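Local coordinates for MazG-related protein (Thermotoga maritima, PDB 2YXH), which is of unknown function but binds magnesium and probably hydrolyses nucleoside triphosphates to the monophosphate and pyrophosphate, at residues R4-I9 and D60-A65; I35-E40 and E51-D56. The protein carries 1 engineered substitution. All coordinates share one frame; numbering follows the deposited sequence.

Interaction 1: R4-I9 and D60-A65. With MG (magnesium ion), chain C.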
loop_
_atom_site.group_PDB
_atom_site.type_symbol
_atom_site.label_atom_id
_atom_site.label_comp_id
_atom_site.label_asym_id
_atom_site.label_seq_id
_atom_site.Cartn_x
_atom_site.Cartn_y
_atom_site.Cartn_z
ATOM N N ARG A 4 -5.685 10.194 8.504
ATOM C CA ARG A 4 -6.821 10.694 7.733
ATOM C C ARG A 4 -7.304 9.693 6.687
ATOM O O ARG A 4 -8.450 9.663 6.347
ATOM C CB ARG A 4 -6.449 11.985 6.982
ATOM C CG ARG A 4 -5.993 13.220 7.869
ATOM C CD ARG A 4 -6.817 14.485 7.500
ATOM N NE ARG A 4 -8.170 14.028 7.146
ATOM C CZ ARG A 4 -9.007 14.591 6.271
ATOM N NH1 ARG A 4 -8.632 15.712 5.607
ATOM N NH2 ARG A 4 -10.222 14.004 6.064
ATOM N N LEU A 5 -6.372 8.910 6.171
ATOM C CA LEU A 5 -6.630 7.915 5.141
ATOM C C LEU A 5 -7.217 6.679 5.806
ATOM O O LEU A 5 -8.137 6.077 5.298
ATOM C CB LEU A 5 -5.331 7.547 4.430
ATOM C CG LEU A 5 -5.504 6.523 3.282
ATOM C CD1 LEU A 5 -6.617 7.080 2.424
ATOM C CD2 LEU A 5 -4.296 6.595 2.650
ATOM N N LEU A 6 -6.703 6.296 6.952
ATOM C CA LEU A 6 -7.286 5.146 7.625
ATOM C C LEU A 6 -8.690 5.398 8.167
ATOM O O LEU A 6 -9.462 4.481 8.340
ATOM C CB LEU A 6 -6.368 4.675 8.725
ATOM C CG LEU A 6 -5.004 4.134 8.358
ATOM C CD1 LEU A 6 -4.065 4.303 9.558
ATOM C CD2 LEU A 6 -5.132 2.659 8.003
ATOM N N GLU A 7 -8.973 6.671 8.467
ATOM C CA GLU A 7 -10.274 7.107 8.955
ATOM C C GLU A 7 -11.186 7.014 7.779
ATOM O O GLU A 7 -12.344 6.562 7.911
ATOM C CB GLU A 7 -10.236 8.551 9.508
ATOM C CG GLU A 7 -9.271 8.722 10.726
ATOM C CD GLU A 7 -8.958 10.202 11.104
ATOM O OE1 GLU A 7 -9.845 10.873 11.710
ATOM O OE2 GLU A 7 -7.829 10.709 10.817
ATOM N N ILE A 8 -10.660 7.413 6.620
ATOM C CA ILE A 8 -11.422 7.311 5.391
ATOM C C ILE A 8 -11.835 5.872 5.085
ATOM O O ILE A 8 -13.023 5.561 4.866
ATOM C CB ILE A 8 -10.709 7.975 4.232
ATOM C CG1 ILE A 8 -10.924 9.477 4.349
ATOM C CG2 ILE A 8 -11.188 7.422 2.878
ATOM C CD1 ILE A 8 -11.259 10.115 3.065
ATOM N N ILE A 9 -10.851 5.002 5.121
ATOM C CA ILE A 9 -11.065 3.611 4.937
ATOM C C ILE A 9 -12.066 3.172 6.032
ATOM O O ILE A 9 -13.027 2.512 5.720
ATOM C CB ILE A 9 -9.716 2.835 5.070
ATOM C CG1 ILE A 9 -8.635 3.290 4.092
ATOM C CG2 ILE A 9 -9.920 1.357 5.053
ATOM C CD1 ILE A 9 -8.822 2.821 2.748
ATOM N N ASP A 60 -5.483 2.182 -2.467
ATOM C CA ASP A 60 -5.982 0.928 -2.948
ATOM C C ASP A 60 -5.421 -0.278 -2.251
ATOM O O ASP A 60 -6.140 -1.220 -2.011
ATOM C CB ASP A 60 -5.744 0.835 -4.431
ATOM C CG ASP A 60 -6.812 1.644 -5.249
ATOM O OD1 ASP A 60 -7.734 2.328 -4.685
ATOM O OD2 ASP A 60 -6.725 1.604 -6.470
ATOM N N ALA A 61 -4.139 -0.273 -1.907
ATOM C CA ALA A 61 -3.570 -1.341 -1.118
ATOM C C ALA A 61 -4.302 -1.384 0.236
ATOM O O ALA A 61 -4.605 -2.436 0.815
ATOM C CB ALA A 61 -2.160 -1.070 -0.856
ATOM N N LEU A 62 -4.521 -0.214 0.790
ATOM C CA LEU A 62 -5.180 -0.184 2.086
ATOM C C LEU A 62 -6.611 -0.644 1.985
ATOM O O LEU A 62 -7.048 -1.351 2.879
ATOM C CB LEU A 62 -5.051 1.204 2.683
ATOM C CG LEU A 62 -3.713 1.541 3.334
ATOM C CD1 LEU A 62 -3.928 2.985 3.934
ATOM C CD2 LEU A 62 -3.434 0.555 4.503
ATOM N N LEU A 63 -7.303 -0.402 0.853
ATOM C CA LEU A 63 -8.617 -1.006 0.664
ATOM C C LEU A 63 -8.532 -2.538 0.511
ATOM O O LEU A 63 -9.448 -3.245 0.879
ATOM C CB LEU A 63 -9.344 -0.498 -0.523
ATOM C CG LEU A 63 -10.070 0.821 -0.443
ATOM C CD1 LEU A 63 -10.656 1.130 -1.877
ATOM C CD2 LEU A 63 -11.111 0.968 0.808
ATOM N N VAL A 64 -7.434 -3.066 0.027
ATOM C CA VAL A 64 -7.328 -4.549 0.030
ATOM C C VAL A 64 -7.174 -4.972 1.522
ATOM O O VAL A 64 -7.912 -5.834 2.034
ATOM C CB VAL A 64 -6.216 -5.074 -0.901
ATOM C CG1 VAL A 64 -5.974 -6.560 -0.730
ATOM C CG2 VAL A 64 -6.492 -4.752 -2.375
ATOM N N ALA A 65 -6.272 -4.348 2.258
ATOM C CA ALA A 65 -6.215 -4.648 3.670
ATOM C C ALA A 65 -7.609 -4.640 4.294
ATOM O O ALA A 65 -8.011 -5.624 4.954
ATOM C CB ALA A 65 -5.256 -3.711 4.436
HETATM MG MG MG C . -7.883 2.932 -7.855
HETATM O O HOH W 1 -8.269 4.534 -6.517
HETATM O O HOH W 2 -7.492 1.503 -9.184
HETATM O O HOH W 3 -9.081 3.658 -9.507
HETATM O O HOH W 4 -9.538 1.726 -7.445
#

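Interaction 2: I35-E40 and E51-D56. With MG (magnesium ion), chain D.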
loop_
_atom_site.group_PDB
_atom_site.type_symbol
_atom_site.label_atom_id
_atom_site.label_comp_id
_atom_site.label_asym_id
_atom_site.label_seq_id
_atom_site.Cartn_x
_atom_site.Cartn_y
_atom_site.Cartn_z
ATOM N N ILE A 35 -0.875 0.469 -9.919
ATOM C CA ILE A 35 0.508 0.133 -10.172
ATOM C C ILE A 35 0.851 0.508 -11.631
ATOM O O ILE A 35 1.920 1.040 -11.909
ATOM C CB ILE A 35 0.708 -1.412 -10.084
ATOM C CG1 ILE A 35 0.911 -1.864 -8.679
ATOM C CG2 ILE A 35 1.944 -1.889 -10.941
ATOM C CD1 ILE A 35 1.048 -3.343 -8.616
ATOM N N GLU A 36 -0.038 0.228 -12.564
ATOM C CA GLU A 36 0.233 0.620 -13.942
ATOM C C GLU A 36 0.196 2.129 -14.133
ATOM O O GLU A 36 0.992 2.689 -14.888
ATOM C CB GLU A 36 -0.732 -0.043 -14.912
ATOM C CG GLU A 36 -0.615 -1.629 -14.945
ATOM C CD GLU A 36 0.773 -2.198 -15.439
ATOM O OE1 GLU A 36 1.685 -1.463 -15.912
ATOM O OE2 GLU A 36 0.948 -3.429 -15.375
ATOM N N GLU A 37 -0.677 2.831 -13.405
ATOM C CA GLU A 37 -0.669 4.269 -13.516
ATOM C C GLU A 37 0.627 4.807 -12.992
ATOM O O GLU A 37 1.133 5.787 -13.498
ATOM C CB GLU A 37 -1.891 4.894 -12.914
ATOM C CG GLU A 37 -3.190 4.298 -13.495
ATOM C CD GLU A 37 -4.425 5.003 -12.949
ATOM O OE1 GLU A 37 -5.384 5.093 -13.707
ATOM O OE2 GLU A 37 -4.457 5.505 -11.782
ATOM N N VAL A 38 1.231 4.125 -12.029
ATOM C CA VAL A 38 2.438 4.664 -11.400
ATOM C C VAL A 38 3.607 4.468 -12.425
ATOM O O VAL A 38 4.388 5.402 -12.746
ATOM C CB VAL A 38 2.742 3.950 -10.039
ATOM C CG1 VAL A 38 4.127 4.192 -9.640
ATOM C CG2 VAL A 38 1.784 4.469 -8.946
ATOM N N ALA A 39 3.704 3.257 -12.937
ATOM C CA ALA A 39 4.672 2.929 -13.981
ATOM C C ALA A 39 4.574 3.917 -15.134
ATOM O O ALA A 39 5.557 4.496 -15.523
ATOM C CB ALA A 39 4.464 1.578 -14.416
ATOM N N GLU A 40 3.394 4.209 -15.640
ATOM C CA GLU A 40 3.311 5.231 -16.689
ATOM C C GLU A 40 3.832 6.601 -16.212
ATOM O O GLU A 40 4.558 7.287 -16.901
ATOM C CB GLU A 40 1.857 5.293 -17.214
ATOM C CG GLU A 40 1.489 6.538 -17.979
ATOM C CD GLU A 40 2.093 6.613 -19.423
ATOM O OE1 GLU A 40 2.751 5.635 -19.829
ATOM O OE2 GLU A 40 1.927 7.668 -20.109
ATOM N N GLU A 51 2.719 11.813 -8.182
ATOM C CA GLU A 51 2.307 12.050 -6.842
ATOM C C GLU A 51 0.833 11.629 -6.611
ATOM O O GLU A 51 0.530 10.995 -5.629
ATOM C CB GLU A 51 2.475 13.504 -6.488
ATOM C CG GLU A 51 1.892 13.876 -5.163
ATOM C CD GLU A 51 1.943 15.399 -4.989
ATOM O OE1 GLU A 51 1.146 16.065 -5.682
ATOM O OE2 GLU A 51 2.763 15.933 -4.192
ATOM N N GLU A 52 -0.054 11.978 -7.507
ATOM C CA GLU A 52 -1.326 11.394 -7.560
ATOM C C GLU A 52 -1.365 9.865 -7.508
ATOM O O GLU A 52 -2.044 9.326 -6.693
ATOM C CB GLU A 52 -2.113 11.932 -8.750
ATOM C CG GLU A 52 -3.683 11.515 -8.745
ATOM C CD GLU A 52 -4.327 11.301 -10.184
ATOM O OE1 GLU A 52 -3.826 11.894 -11.174
ATOM O OE2 GLU A 52 -5.358 10.579 -10.290
ATOM N N GLU A 53 -0.757 9.154 -8.460
ATOM C CA GLU A 53 -0.850 7.752 -8.443
ATOM C C GLU A 53 -0.222 7.092 -7.168
ATOM O O GLU A 53 -0.678 6.025 -6.730
ATOM C CB GLU A 53 -0.178 7.238 -9.718
ATOM C CG GLU A 53 -0.713 8.042 -10.958
ATOM C CD GLU A 53 -2.236 7.857 -11.131
ATOM O OE1 GLU A 53 -2.831 6.959 -10.491
ATOM O OE2 GLU A 53 -2.878 8.622 -11.876
ATOM N N ILE A 54 0.885 7.635 -6.674
ATOM C CA ILE A 54 1.413 7.093 -5.384
ATOM C C ILE A 54 0.266 7.087 -4.331
ATOM O O ILE A 54 -0.022 6.080 -3.662
ATOM C CB ILE A 54 2.655 7.852 -4.907
ATOM C CG1 ILE A 54 3.835 7.532 -5.890
ATOM C CG2 ILE A 54 3.060 7.341 -3.491
ATOM C CD1 ILE A 54 4.226 6.033 -5.961
ATOM N N GLY A 55 -0.438 8.221 -4.238
ATOM C CA GLY A 55 -1.538 8.237 -3.300
ATOM C C GLY A 55 -2.632 7.217 -3.646
ATOM O O GLY A 55 -3.074 6.445 -2.777
ATOM N N ASP A 56 -3.079 7.209 -4.909
ATOM C CA ASP A 56 -4.045 6.197 -5.350
ATOM C C ASP A 56 -3.633 4.806 -4.952
ATOM O O ASP A 56 -4.424 3.987 -4.576
ATOM C CB ASP A 56 -4.125 6.253 -6.853
ATOM C CG ASP A 56 -4.961 7.381 -7.344
ATOM O OD1 ASP A 56 -5.510 8.190 -6.567
ATOM O OD2 ASP A 56 -5.199 7.431 -8.502
HETATM MG MG MG D . -4.804 6.524 -10.100
HETATM O O HOH W 5 -5.302 8.334 -11.460
HETATM O O HOH W 6 -7.004 5.940 -10.095
#

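Interaction 1: R4-I9 and D60-A65
Asp60 OD2 holds a magnesium ion at 2.2 Å, two and three residues before Leu62 and Leu63, which meet Leu5, Leu6 and Ile9. The metal uses just one oxygen of this carboxylate. The other, OD1, accepts a hydrogen bond of 2.9 Å from water 1. That water is itself a ligand of the magnesium, so both carboxylate oxygens serve the site, which probably helps hold the group against rotation. Waters 2, 3 and 4 and Glu34 OE2 complete six ligands.

The contact between 4-9 and 60-65 is purely apolar. Asp60 takes no part in it, its side chain leaving the helix away from segment 4-9. Leu62 has the largest share. Its CD1 lies 3.8 Å from Leu5 CD2. The same methyl also reaches Leu6 CD2, more loosely, at 4.3 Å. The first torsion of Leu5 turns CG away from the backbone N (chi1 -178°), which brings its branch up to Leu62. Ile9 closes the other end of the patch. Its CD1 packs against Leu63 CD2 at 3.5 Å, a tight fit, and also rests on Leu62 CB at 4.1 Å. Ile9 and Leu63 cross at a slant rather than lying alongside.

The two helix axes stay 10.5 Å apart and cross at -48°, so the larger side chains must bridge the gap. Helix 2-15 thus covers one side of helix 47-72, where Leu5 and Ile9 also touch Tyr59. Helix 24-43 packs against Asp60 and Val64 through Leu31, Ile24, Leu27 and Leu28, while Val84 of the second subunit reaches Leu5.

Interaction 2: I35-E40 and E51-D56
The carboxylates of Glu37 and Glu53 are turned 77° against each other around one magnesium ion. Glu37 CB lies over the face of the Glu53 carboxylate, 3.5 Å from its CD, while the metal and water 5 lie at its edge, the metal on OE1 and water 5 on OE2. This is the ExxE...ExxD metal site of the MazG family, built on two nearly antiparallel helices (159° between their directions).

Glu37 OE2 binds the metal at 2.0 Å. Glu53 OE1 does so at 2.1 Å. Asp56 OD2 follows at 1.9 Å. Each carboxylate gives one oxygen, and Glu34 OE1 and waters 5 and 6 complete the shell. Glu37 OE2 and Glu53 OE1 come within 2.5 Å of each other. The shared cation probably offsets the repulsion between them. Glu37 reaches in with an extended chain beyond CG. Glu53 instead folds back at its second torsion (chi2 -61°), which turns its carboxylate toward Glu37.

Water 5 joins first and second shells. It donates a short bond of 2.5 Å to Glu53 OE2 and another to Glu52 OE2. Glu52 OE2 also forms a salt bridge with Lys86 of the second subunit. The same lysine pairs with Asp56 OD1, the oxygen that does not bind this magnesium, so the neighbouring chain probably helps to position the site.

Beside the acidic cluster the helices meet through carbon. The Val38 and Glu53 side chains run antiparallel beside one another, with Val38 CG2 3.5 Å from Glu53 CB. On its other branch, Val38 CG1 lies 4.1 Å from Ile54 CD1.

Helix 47-72 takes part in both interactions, whose centres lie 16 Å apart. Segment 60-65 follows 51-56 after a gap of three residues. Interaction 2 supplies three of the four protein ligands of one magnesium ion. Interaction 1 supplies Asp60 to the other. Glu34 bridges the two ions with one carboxylate oxygen on each. The side chains of Asp56 and Asp60 come within about 5 Å of each other, one turn apart on the same helix. Interaction 2 therefore forms part of the metal site itself, while the apolar side of interaction 1 packs helix 2-15 behind it. The second subunit touches both.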